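Activating signal cointegrator 1 complex subunit 2 (Homo sapiens, PDB 6YXQ) binds K63-linked polyubiquitin chains and recruits ASCC3 and ALKBH3 to sites of DNA damage, and also takes part in the rescue of stalled ribosomes. Local coordinates at residues T258-F263 against Q272-H277; D278-L283 against H328-Q333; K80-V85 against G151-N156. All coordinates share one frame; numbering follows the deposited sequence.

Interaction 1 of 3, residues T258-F263 against Q272-H277; sequences TTLWAF and QTFQKH
Leu260 and Phe263 meet Phe274 in a buried, wholly apolar contact between two helices joined by a short connection, within the largely helical N-terminal part of ASCC2 that is held in the complex with ASCC3. Leu260 and Phe263 come from the long helix 243-266. Phe274 comes from the short helix 271-275, which follows after a brief turn. The backbones stay well apart: the nearest CA atoms, those of Leu260 and Phe274, are 10.5 Å from each other. The phenyl ring of Phe274 spans the gap. Its CB points toward the long helix, and chi1 of -86° sets CG opposite the carbonyl carbon. The ring meets both partners with its edge. At the far end of that ring, CZ lies 4.1 Å from Leu260 CD2. Leu260 and Phe263 stand one turn apart on the same side of their helix, so the two together receive a single ring. The Phe263 ring is also approached at its edge, so the two phenyl groups meet rim to rim and no face is used between them. No hydrogen bond crosses between the segments. The neighbourhood extends this apolar layer: Phe263 packs on Ile165 and Leu166 of helix 162-172, while Phe274 touches Leu202 of helix 193-216 and meets Phe279 edge-to-face. Leu260 also packs on Leu10 of the ASCC3 chain, which places this contact beside the subunit interface. The closest approach between the two phenyl rings is Phe263 CE2 to Phe274 CE1, 4.1 Å.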
loop_
_atom_site.group_PDB
_atom_site.type_symbol
_atom_site.label_atom_id
_atom_site.label_comp_id
_atom_site.label_asym_id
_atom_site.label_seq_id
_atom_site.Cartn_x
_atom_site.Cartn_y
_atom_site.Cartn_z
ATOM N N THR B 258 -6.026 13.765 -3.127
ATOM C CA THR B 258 -4.671 13.237 -3.164
ATOM C C THR B 258 -4.613 11.916 -3.919
ATOM O O THR B 258 -3.709 11.704 -4.737
ATOM C CB THR B 258 -4.143 13.078 -1.742
ATOM O OG1 THR B 258 -4.263 14.324 -1.050
ATOM C CG2 THR B 258 -2.697 12.657 -1.748
ATOM N N THR B 259 -5.580 11.022 -3.681
ATOM C CA THR B 259 -5.570 9.725 -4.351
ATOM C C THR B 259 -5.773 9.873 -5.854
ATOM O O THR B 259 -5.033 9.282 -6.651
ATOM C CB THR B 259 -6.644 8.818 -3.758
ATOM O OG1 THR B 259 -6.502 8.786 -2.334
ATOM C CG2 THR B 259 -6.501 7.413 -4.309
ATOM N N LEU B 260 -6.779 10.655 -6.263
ATOM C CA LEU B 260 -6.998 10.882 -7.688
ATOM C C LEU B 260 -5.773 11.513 -8.345
ATOM O O LEU B 260 -5.341 11.081 -9.426
ATOM C CB LEU B 260 -8.228 11.765 -7.883
ATOM C CG LEU B 260 -9.561 11.076 -7.617
ATOM C CD1 LEU B 260 -10.721 12.001 -7.955
ATOM C CD2 LEU B 260 -9.627 9.803 -8.428
ATOM N N TRP B 261 -5.191 12.527 -7.703
ATOM C CA TRP B 261 -4.042 13.192 -8.295
ATOM C C TRP B 261 -2.850 12.251 -8.399
ATOM O O TRP B 261 -2.153 12.246 -9.417
ATOM C CB TRP B 261 -3.672 14.432 -7.486
ATOM C CG TRP B 261 -2.327 14.934 -7.852
ATOM C CD1 TRP B 261 -2.015 15.771 -8.887
ATOM C CD2 TRP B 261 -1.092 14.601 -7.216
ATOM N NE1 TRP B 261 -0.660 15.990 -8.924
ATOM C CE2 TRP B 261 -0.070 15.284 -7.907
ATOM C CE3 TRP B 261 -0.751 13.797 -6.127
ATOM C CZ2 TRP B 261 1.271 15.189 -7.539
ATOM C CZ3 TRP B 261 0.579 13.705 -5.763
ATOM C CH2 TRP B 261 1.574 14.397 -6.468
ATOM N N ALA B 262 -2.587 11.460 -7.356
ATOM C CA ALA B 262 -1.474 10.520 -7.414
ATOM C C ALA B 262 -1.687 9.495 -8.514
ATOM O O ALA B 262 -0.747 9.137 -9.236
ATOM C CB ALA B 262 -1.295 9.827 -6.065
ATOM N N PHE B 263 -2.921 9.018 -8.667
ATOM C CA PHE B 263 -3.197 8.064 -9.731
ATOM C C PHE B 263 -2.899 8.668 -11.093
ATOM O O PHE B 263 -2.285 8.018 -11.943
ATOM C CB PHE B 263 -4.645 7.591 -9.668
ATOM C CG PHE B 263 -5.039 6.734 -10.828
ATOM C CD1 PHE B 263 -4.293 5.615 -11.157
ATOM C CD2 PHE B 263 -6.144 7.053 -11.600
ATOM C CE1 PHE B 263 -4.649 4.821 -12.227
ATOM C CE2 PHE B 263 -6.508 6.265 -12.673
ATOM C CZ PHE B 263 -5.757 5.146 -12.989
ATOM N N GLN B 272 -8.254 10.790 -20.417
ATOM C CA GLN B 272 -9.354 10.853 -21.369
ATOM C C GLN B 272 -10.567 10.109 -20.836
ATOM O O GLN B 272 -11.697 10.609 -20.925
ATOM C CB GLN B 272 -8.925 10.299 -22.724
ATOM C CG GLN B 272 -10.000 10.425 -23.788
ATOM C CD GLN B 272 -10.408 11.869 -24.068
ATOM O OE1 GLN B 272 -11.441 12.341 -23.586
ATOM N NE2 GLN B 272 -9.599 12.570 -24.861
ATOM N N THR B 273 -10.353 8.931 -20.246
ATOM C CA THR B 273 -11.450 8.246 -19.569
ATOM C C THR B 273 -12.142 9.178 -18.586
ATOM O O THR B 273 -13.376 9.240 -18.543
ATOM C CB THR B 273 -10.932 6.995 -18.858
ATOM O OG1 THR B 273 -10.116 6.241 -19.763
ATOM C CG2 THR B 273 -12.091 6.134 -18.374
ATOM N N PHE B 274 -11.359 9.951 -17.823
ATOM C CA PHE B 274 -11.935 10.937 -16.913
ATOM C C PHE B 274 -12.718 11.996 -17.678
ATOM O O PHE B 274 -13.861 12.316 -17.331
ATOM C CB PHE B 274 -10.837 11.599 -16.081
ATOM C CG PHE B 274 -10.478 10.855 -14.828
ATOM C CD1 PHE B 274 -9.669 9.732 -14.879
ATOM C CD2 PHE B 274 -10.922 11.296 -13.595
ATOM C CE1 PHE B 274 -9.324 9.052 -13.725
ATOM C CE2 PHE B 274 -10.583 10.614 -12.434
ATOM C CZ PHE B 274 -9.781 9.492 -12.500
ATOM N N GLN B 275 -12.120 12.554 -18.729
ATOM C CA GLN B 275 -12.767 13.680 -19.387
ATOM C C GLN B 275 -14.002 13.250 -20.166
ATOM O O GLN B 275 -14.894 14.070 -20.395
ATOM C CB GLN B 275 -11.771 14.405 -20.292
ATOM C CG GLN B 275 -12.301 15.708 -20.875
ATOM C CD GLN B 275 -12.896 16.640 -19.837
ATOM O OE1 GLN B 275 -12.436 16.703 -18.698
ATOM N NE2 GLN B 275 -13.928 17.376 -20.232
ATOM N N LYS B 276 -14.082 11.976 -20.554
ATOM C CA LYS B 276 -15.309 11.455 -21.144
ATOM C C LYS B 276 -16.503 11.688 -20.227
ATOM O O LYS B 276 -17.643 11.787 -20.699
ATOM C CB LYS B 276 -15.131 9.966 -21.455
ATOM C CG LYS B 276 -16.374 9.111 -21.315
ATOM C CD LYS B 276 -16.157 7.745 -21.942
ATOM C CE LYS B 276 -17.328 6.819 -21.681
ATOM N NZ LYS B 276 -17.185 5.557 -22.449
ATOM N N HIS B 277 -16.261 11.811 -18.921
ATOM C CA HIS B 277 -17.319 12.052 -17.948
ATOM C C HIS B 277 -17.375 13.509 -17.507
ATOM O O HIS B 277 -17.832 13.801 -16.397
ATOM C CB HIS B 277 -17.147 11.134 -16.738
ATOM C CG HIS B 277 -17.459 9.694 -17.017
ATOM N ND1 HIS B 277 -18.632 9.095 -16.612
ATOM C CD2 HIS B 277 -16.751 8.736 -17.659
ATOM C CE1 HIS B 277 -18.632 7.829 -16.989
ATOM N NE2 HIS B 277 -17.501 7.585 -17.625
#

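Interaction 2 of 3, residues D278-L283 against H328-Q333; sequences DFCYRL and HIILNQ
Helix-helix packing of Phe279 and Cys280 against Ile330 joins the first turn of helix 279-300 to the second half of the long helix 306-340, in the mainly helical N-terminal part of ASCC2. Ile330 is the one residue of 328-333 that touches the other segment, and it meets Phe279 and Cys280 with different branches. The backbones come fairly close here, with the CA atoms of Cys280 and Ile330 7.6 Å apart. The CD1 end of Ile330 goes to the aromatic ring, lying 3.8 Å from Phe279 CD2. It approaches this ring obliquely, and the two side chains cross at about a right angle. Phe279 has its CG anti to the backbone N (chi1 -157°), and in this setting its CD2 side meets the isoleucine. The other branch of Ile330, CG2, faces the sulfur. No hydrogen bond links the segments, and all three touching residues are buried. Leu331 turns to helix 348-359, where it packs on Phe354, Ile357 and Phe358. Cys280 also touches Ile357, so a third helix adjoins the contact. At the start of helix 279-300, the backbone N of Cys280 donates a probable hydrogen bond to Gln275 OE1. Cys280 SG lies 4.0 Å from Ile330 CG2.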
loop_
_atom_site.group_PDB
_atom_site.type_symbol
_atom_site.label_atom_id
_atom_site.label_comp_id
_atom_site.label_asym_id
_atom_site.label_seq_id
_atom_site.Cartn_x
_atom_site.Cartn_y
_atom_site.Cartn_z
ATOM N N ASP B 278 -16.911 14.428 -18.357
ATOM C CA ASP B 278 -17.010 15.869 -18.114
ATOM C C ASP B 278 -16.343 16.260 -16.794
ATOM O O ASP B 278 -16.904 17.000 -15.983
ATOM C CB ASP B 278 -18.473 16.322 -18.155
ATOM C CG ASP B 278 -18.619 17.822 -18.362
ATOM O OD1 ASP B 278 -17.675 18.452 -18.894
ATOM O OD2 ASP B 278 -19.683 18.367 -17.989
ATOM N N PHE B 279 -15.117 15.769 -16.589
ATOM C CA PHE B 279 -14.484 15.894 -15.277
ATOM C C PHE B 279 -13.969 17.306 -15.013
ATOM O O PHE B 279 -14.150 17.833 -13.907
ATOM C CB PHE B 279 -13.347 14.880 -15.135
ATOM C CG PHE B 279 -13.007 14.554 -13.710
ATOM C CD1 PHE B 279 -13.723 13.596 -13.016
ATOM C CD2 PHE B 279 -11.976 15.213 -13.061
ATOM C CE1 PHE B 279 -13.417 13.298 -11.696
ATOM C CE2 PHE B 279 -11.664 14.921 -11.740
ATOM C CZ PHE B 279 -12.388 13.962 -11.057
ATOM N N CYS B 280 -13.318 17.924 -16.006
ATOM C CA CYS B 280 -12.793 19.278 -15.833
ATOM C C CYS B 280 -13.862 20.248 -15.356
ATOM O O CYS B 280 -13.610 21.066 -14.464
ATOM C CB CYS B 280 -12.184 19.789 -17.139
ATOM S SG CYS B 280 -10.612 19.062 -17.595
ATOM N N TYR B 281 -15.056 20.191 -15.955
ATOM C CA TYR B 281 -16.122 21.081 -15.510
ATOM C C TYR B 281 -16.634 20.680 -14.133
ATOM O O TYR B 281 -16.926 21.544 -13.293
ATOM C CB TYR B 281 -17.278 21.097 -16.512
ATOM C CG TYR B 281 -18.499 21.807 -15.963
ATOM C CD1 TYR B 281 -18.480 23.177 -15.735
ATOM C CD2 TYR B 281 -19.649 21.105 -15.629
ATOM C CE1 TYR B 281 -19.579 23.833 -15.211
ATOM C CE2 TYR B 281 -20.757 21.753 -15.104
ATOM C CZ TYR B 281 -20.715 23.116 -14.898
ATOM O OH TYR B 281 -21.809 23.767 -14.375
ATOM N N ARG B 282 -16.751 19.376 -13.881
ATOM C CA ARG B 282 -17.318 18.934 -12.612
ATOM C C ARG B 282 -16.456 19.383 -11.441
ATOM O O ARG B 282 -16.976 19.855 -10.423
ATOM C CB ARG B 282 -17.499 17.420 -12.616
ATOM C CG ARG B 282 -18.821 16.968 -13.231
ATOM C CD ARG B 282 -20.004 17.498 -12.446
ATOM N NE ARG B 282 -20.215 16.766 -11.196
ATOM C CZ ARG B 282 -20.841 15.596 -11.110
ATOM N NH1 ARG B 282 -21.318 15.012 -12.204
ATOM N NH2 ARG B 282 -20.990 15.006 -9.929
ATOM N N LEU B 283 -15.133 19.300 -11.579
ATOM C CA LEU B 283 -14.291 19.721 -10.469
ATOM C C LEU B 283 -14.183 21.232 -10.392
ATOM O O LEU B 283 -14.053 21.775 -9.294
ATOM C CB LEU B 283 -12.907 19.067 -10.549
ATOM C CG LEU B 283 -11.754 19.611 -11.381
ATOM C CD1 LEU B 283 -10.973 20.659 -10.624
ATOM C CD2 LEU B 283 -10.848 18.453 -11.733
ATOM N N HIS B 328 -5.223 20.417 -14.686
ATOM C CA HIS B 328 -4.205 20.696 -15.687
ATOM C C HIS B 328 -3.636 19.422 -16.297
ATOM O O HIS B 328 -3.295 19.413 -17.483
ATOM C CB HIS B 328 -3.080 21.536 -15.103
ATOM C CG HIS B 328 -2.094 21.976 -16.133
ATOM N ND1 HIS B 328 -0.848 21.404 -16.260
ATOM C CD2 HIS B 328 -2.188 22.902 -17.116
ATOM C CE1 HIS B 328 -0.209 21.972 -17.268
ATOM N NE2 HIS B 328 -0.999 22.885 -17.804
ATOM N N ILE B 329 -3.514 18.346 -15.514
ATOM C CA ILE B 329 -3.007 17.091 -16.063
ATOM C C ILE B 329 -3.925 16.603 -17.177
ATOM O O ILE B 329 -3.467 16.214 -18.263
ATOM C CB ILE B 329 -2.851 16.039 -14.949
ATOM C CG1 ILE B 329 -1.672 16.378 -14.046
ATOM C CG2 ILE B 329 -2.648 14.657 -15.526
ATOM C CD1 ILE B 329 -1.610 15.525 -12.800
ATOM N N ILE B 330 -5.240 16.657 -16.934
ATOM C CA ILE B 330 -6.202 16.214 -17.944
ATOM C C ILE B 330 -6.143 17.113 -19.176
ATOM O O ILE B 330 -6.103 16.636 -20.324
ATOM C CB ILE B 330 -7.623 16.177 -17.359
ATOM C CG1 ILE B 330 -7.698 15.219 -16.175
ATOM C CG2 ILE B 330 -8.601 15.763 -18.426
ATOM C CD1 ILE B 330 -9.028 15.230 -15.484
ATOM N N LEU B 331 -6.173 18.432 -18.951
ATOM C CA LEU B 331 -6.098 19.379 -20.055
ATOM C C LEU B 331 -4.877 19.111 -20.927
ATOM O O LEU B 331 -4.984 18.997 -22.154
ATOM C CB LEU B 331 -6.064 20.805 -19.506
ATOM C CG LEU B 331 -6.191 21.924 -20.537
ATOM C CD1 LEU B 331 -7.598 21.946 -21.127
ATOM C CD2 LEU B 331 -5.834 23.266 -19.925
ATOM N N ASN B 332 -3.702 19.009 -20.299
ATOM C CA ASN B 332 -2.473 18.768 -21.043
ATOM C C ASN B 332 -2.557 17.470 -21.830
ATOM O O ASN B 332 -2.298 17.452 -23.041
ATOM C CB ASN B 332 -1.279 18.741 -20.093
ATOM C CG ASN B 332 0.030 18.511 -20.820
ATOM O OD1 ASN B 332 0.581 19.425 -21.434
ATOM N ND2 ASN B 332 0.528 17.283 -20.766
ATOM N N GLN B 333 -2.965 16.383 -21.162
ATOM C CA GLN B 333 -2.935 15.069 -21.794
ATOM C C GLN B 333 -3.836 15.010 -23.020
ATOM O O GLN B 333 -3.468 14.406 -24.034
ATOM C CB GLN B 333 -3.331 13.988 -20.789
ATOM C CG GLN B 333 -3.233 12.572 -21.337
ATOM C CD GLN B 333 -1.804 12.059 -21.397
ATOM O OE1 GLN B 333 -0.923 12.555 -20.696
ATOM N NE2 GLN B 333 -1.571 11.055 -22.240
#

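Interaction 3 of 3, residues K80-V85 against G151-N156; sequences KFWCQV and GEILYN
Both segments are helical, and their backbones are held apart by side chains: the nearest CA atoms, those of Trp82 and Ile153, lie 9.8 Å from each other. Segment 80-85 belongs to the short helix 78-87 and segment 151-156 to helix 147-156. The contact is helix-helix packing in the N-terminal region of this helical chain, with one tryptophan bridging the space between the two. Inside each segment the usual helical backbone bonds are present, such as Gln84 N to Lys80 O. Across the segments there are none, and the contact is apolar. Trp82 leaves its helix to one side, but the far end of the indole comes nearer to the second helix. Its chi1 of -89° and chi2 of 108° bring the six-membered ring of the indole toward helix 147-156, so CZ3 and CH2 do the touching. Trp82 CZ3 lies 4.1 Å from Ile153 CG2, which approaches the ring obliquely. Leu154 meets the indole at its edge, close to the ring plane, through CD2. The two aliphatic residues are neighbours in sequence and thus project in different directions from their helix. The CB of Ile153 points toward the first segment. Leu154 starts to one side and brings its end back to the indole. Phe81 CE2 lies over one face of the same indole, 4.2 Å above the plane and offset toward the rim. Met134 of helix 114-135, Ile145 in a loop and His78 also adjoin Trp82, which is thus buried where several elements meet. Phe81 itself makes a cation-pi contact with Arg133. The closest approach across the segments is Trp82 CH2 to Leu154 CD2, at 4.0 Å.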
loop_
_atom_site.group_PDB
_atom_site.type_symbol
_atom_site.label_atom_id
_atom_site.label_comp_id
_atom_site.label_asym_id
_atom_site.label_seq_id
_atom_site.Cartn_x
_atom_site.Cartn_y
_atom_site.Cartn_z
ATOM N N LYS B 80 5.614 -21.496 -8.203
ATOM C CA LYS B 80 4.842 -21.695 -6.982
ATOM C C LYS B 80 4.289 -20.389 -6.421
ATOM O O LYS B 80 3.208 -20.393 -5.817
ATOM C CB LYS B 80 5.693 -22.427 -5.938
ATOM C CG LYS B 80 6.365 -23.688 -6.495
ATOM C CD LYS B 80 7.413 -24.277 -5.552
ATOM C CE LYS B 80 8.664 -24.763 -6.303
ATOM N NZ LYS B 80 8.464 -25.904 -7.239
ATOM N N PHE B 81 4.992 -19.271 -6.623
ATOM C CA PHE B 81 4.461 -17.975 -6.204
ATOM C C PHE B 81 3.189 -17.639 -6.965
ATOM O O PHE B 81 2.202 -17.174 -6.382
ATOM C CB PHE B 81 5.503 -16.873 -6.414
ATOM C CG PHE B 81 4.922 -15.481 -6.449
ATOM C CD1 PHE B 81 4.623 -14.808 -5.274
ATOM C CD2 PHE B 81 4.686 -14.840 -7.657
ATOM C CE1 PHE B 81 4.093 -13.524 -5.302
ATOM C CE2 PHE B 81 4.151 -13.559 -7.690
ATOM C CZ PHE B 81 3.859 -12.899 -6.509
ATOM N N TRP B 82 3.201 -17.860 -8.279
ATOM C CA TRP B 82 2.025 -17.553 -9.083
ATOM C C TRP B 82 0.873 -18.494 -8.754
ATOM O O TRP B 82 -0.288 -18.065 -8.701
ATOM C CB TRP B 82 2.383 -17.606 -10.566
ATOM C CG TRP B 82 2.873 -16.291 -11.087
ATOM C CD1 TRP B 82 4.153 -15.972 -11.442
ATOM C CD2 TRP B 82 2.090 -15.113 -11.303
ATOM N NE1 TRP B 82 4.212 -14.669 -11.870
ATOM C CE2 TRP B 82 2.958 -14.119 -11.795
ATOM C CE3 TRP B 82 0.735 -14.804 -11.136
ATOM C CZ2 TRP B 82 2.517 -12.835 -12.117
ATOM C CZ3 TRP B 82 0.298 -13.529 -11.454
ATOM C CH2 TRP B 82 1.186 -12.561 -11.939
ATOM N N CYS B 83 1.170 -19.776 -8.521
ATOM C CA CYS B 83 0.145 -20.695 -8.034
ATOM C C CYS B 83 -0.498 -20.158 -6.765
ATOM O O CYS B 83 -1.731 -20.116 -6.643
ATOM C CB CYS B 83 0.747 -22.076 -7.772
ATOM S SG CYS B 83 1.119 -23.036 -9.238
ATOM N N GLN B 84 0.331 -19.744 -5.806
ATOM C CA GLN B 84 -0.193 -19.243 -4.542
ATOM C C GLN B 84 -1.089 -18.030 -4.765
ATOM O O GLN B 84 -2.220 -17.987 -4.270
ATOM C CB GLN B 84 0.962 -18.911 -3.595
ATOM C CG GLN B 84 0.547 -18.715 -2.145
ATOM C CD GLN B 84 0.175 -20.013 -1.456
ATOM O OE1 GLN B 84 0.515 -21.097 -1.925
ATOM N NE2 GLN B 84 -0.526 -19.905 -0.334
ATOM N N VAL B 85 -0.615 -17.050 -5.546
ATOM C CA VAL B 85 -1.374 -15.806 -5.705
ATOM C C VAL B 85 -2.680 -16.055 -6.447
ATOM O O VAL B 85 -3.697 -15.397 -6.185
ATOM C CB VAL B 85 -0.534 -14.716 -6.401
ATOM C CG1 VAL B 85 0.792 -14.532 -5.699
ATOM C CG2 VAL B 85 -0.340 -15.014 -7.871
ATOM N N GLY B 151 -3.018 -11.164 -18.498
ATOM C CA GLY B 151 -4.028 -10.178 -18.142
ATOM C C GLY B 151 -5.337 -10.809 -17.707
ATOM O O GLY B 151 -6.041 -10.274 -16.839
ATOM N N GLU B 152 -5.692 -11.941 -18.319
ATOM C CA GLU B 152 -6.837 -12.708 -17.848
ATOM C C GLU B 152 -6.657 -13.081 -16.386
ATOM O O GLU B 152 -7.547 -12.835 -15.562
ATOM C CB GLU B 152 -7.027 -13.956 -18.711
ATOM C CG GLU B 152 -8.466 -14.429 -18.835
ATOM C CD GLU B 152 -8.685 -15.300 -20.058
ATOM O OE1 GLU B 152 -9.813 -15.295 -20.604
ATOM O OE2 GLU B 152 -7.728 -15.991 -20.472
ATOM N N ILE B 153 -5.486 -13.629 -16.035
ATOM C CA ILE B 153 -5.204 -13.970 -14.638
ATOM C C ILE B 153 -5.372 -12.746 -13.744
ATOM O O ILE B 153 -6.038 -12.796 -12.695
ATOM C CB ILE B 153 -3.787 -14.550 -14.502
ATOM C CG1 ILE B 153 -3.731 -15.997 -14.981
ATOM C CG2 ILE B 153 -3.309 -14.438 -13.064
ATOM C CD1 ILE B 153 -2.315 -16.471 -15.250
ATOM N N LEU B 154 -4.758 -11.629 -14.155
ATOM C CA LEU B 154 -4.744 -10.402 -13.361
ATOM C C LEU B 154 -6.135 -9.894 -13.050
ATOM O O LEU B 154 -6.543 -9.872 -11.877
ATOM C CB LEU B 154 -3.975 -9.305 -14.073
ATOM C CG LEU B 154 -2.483 -9.426 -14.213
ATOM C CD1 LEU B 154 -1.912 -8.026 -14.172
ATOM C CD2 LEU B 154 -1.948 -10.290 -13.094
ATOM N N TYR B 155 -6.849 -9.429 -14.093
ATOM C CA TYR B 155 -8.240 -9.065 -13.900
ATOM C C TYR B 155 -8.959 -10.109 -13.105
ATOM O O TYR B 155 -9.860 -9.794 -12.370
ATOM C CB TYR B 155 -8.988 -8.821 -15.209
ATOM C CG TYR B 155 -10.326 -8.112 -15.028
ATOM C CD1 TYR B 155 -11.489 -8.773 -14.578
ATOM C CD2 TYR B 155 -10.412 -6.760 -15.280
ATOM C CE1 TYR B 155 -12.696 -8.069 -14.429
ATOM C CE2 TYR B 155 -11.611 -6.061 -15.131
ATOM C CZ TYR B 155 -12.743 -6.719 -14.704
ATOM O OH TYR B 155 -13.925 -6.027 -14.556
ATOM N N ASN B 156 -8.663 -11.346 -13.243
ATOM C CA ASN B 156 -9.860 -12.133 -12.951
ATOM C C ASN B 156 -9.737 -13.005 -11.731
ATOM O O ASN B 156 -10.679 -13.682 -11.380
ATOM C CB ASN B 156 -10.258 -13.123 -14.056
ATOM C CG ASN B 156 -11.451 -12.640 -14.747
ATOM O OD1 ASN B 156 -12.493 -12.363 -14.103
ATOM N ND2 ASN B 156 -11.390 -12.470 -16.003
#

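In the fold
From the N terminus, 80-85 is met first. Interaction 3 brings 151-156 back to it, joining helices 78-87 and 147-156 and closing a largely helical excursion of 65 residues. The chain then runs on to 258-263, where interaction 1 ties helix 243-266 to helix 271-275 and closes a connection of eight residues, half of them helical. Interaction 2 opens directly afterwards and joins helices 279-300 and 306-340 when 328-333 returns to 278-283. The three follow in series, with no nesting or crossing. Interactions 1 and 2 touch, with Trp261 packing on Ile329. Interaction 3 stands apart, its centre about 35 Å from that of interaction 2, on the opposite side of the chain's centre.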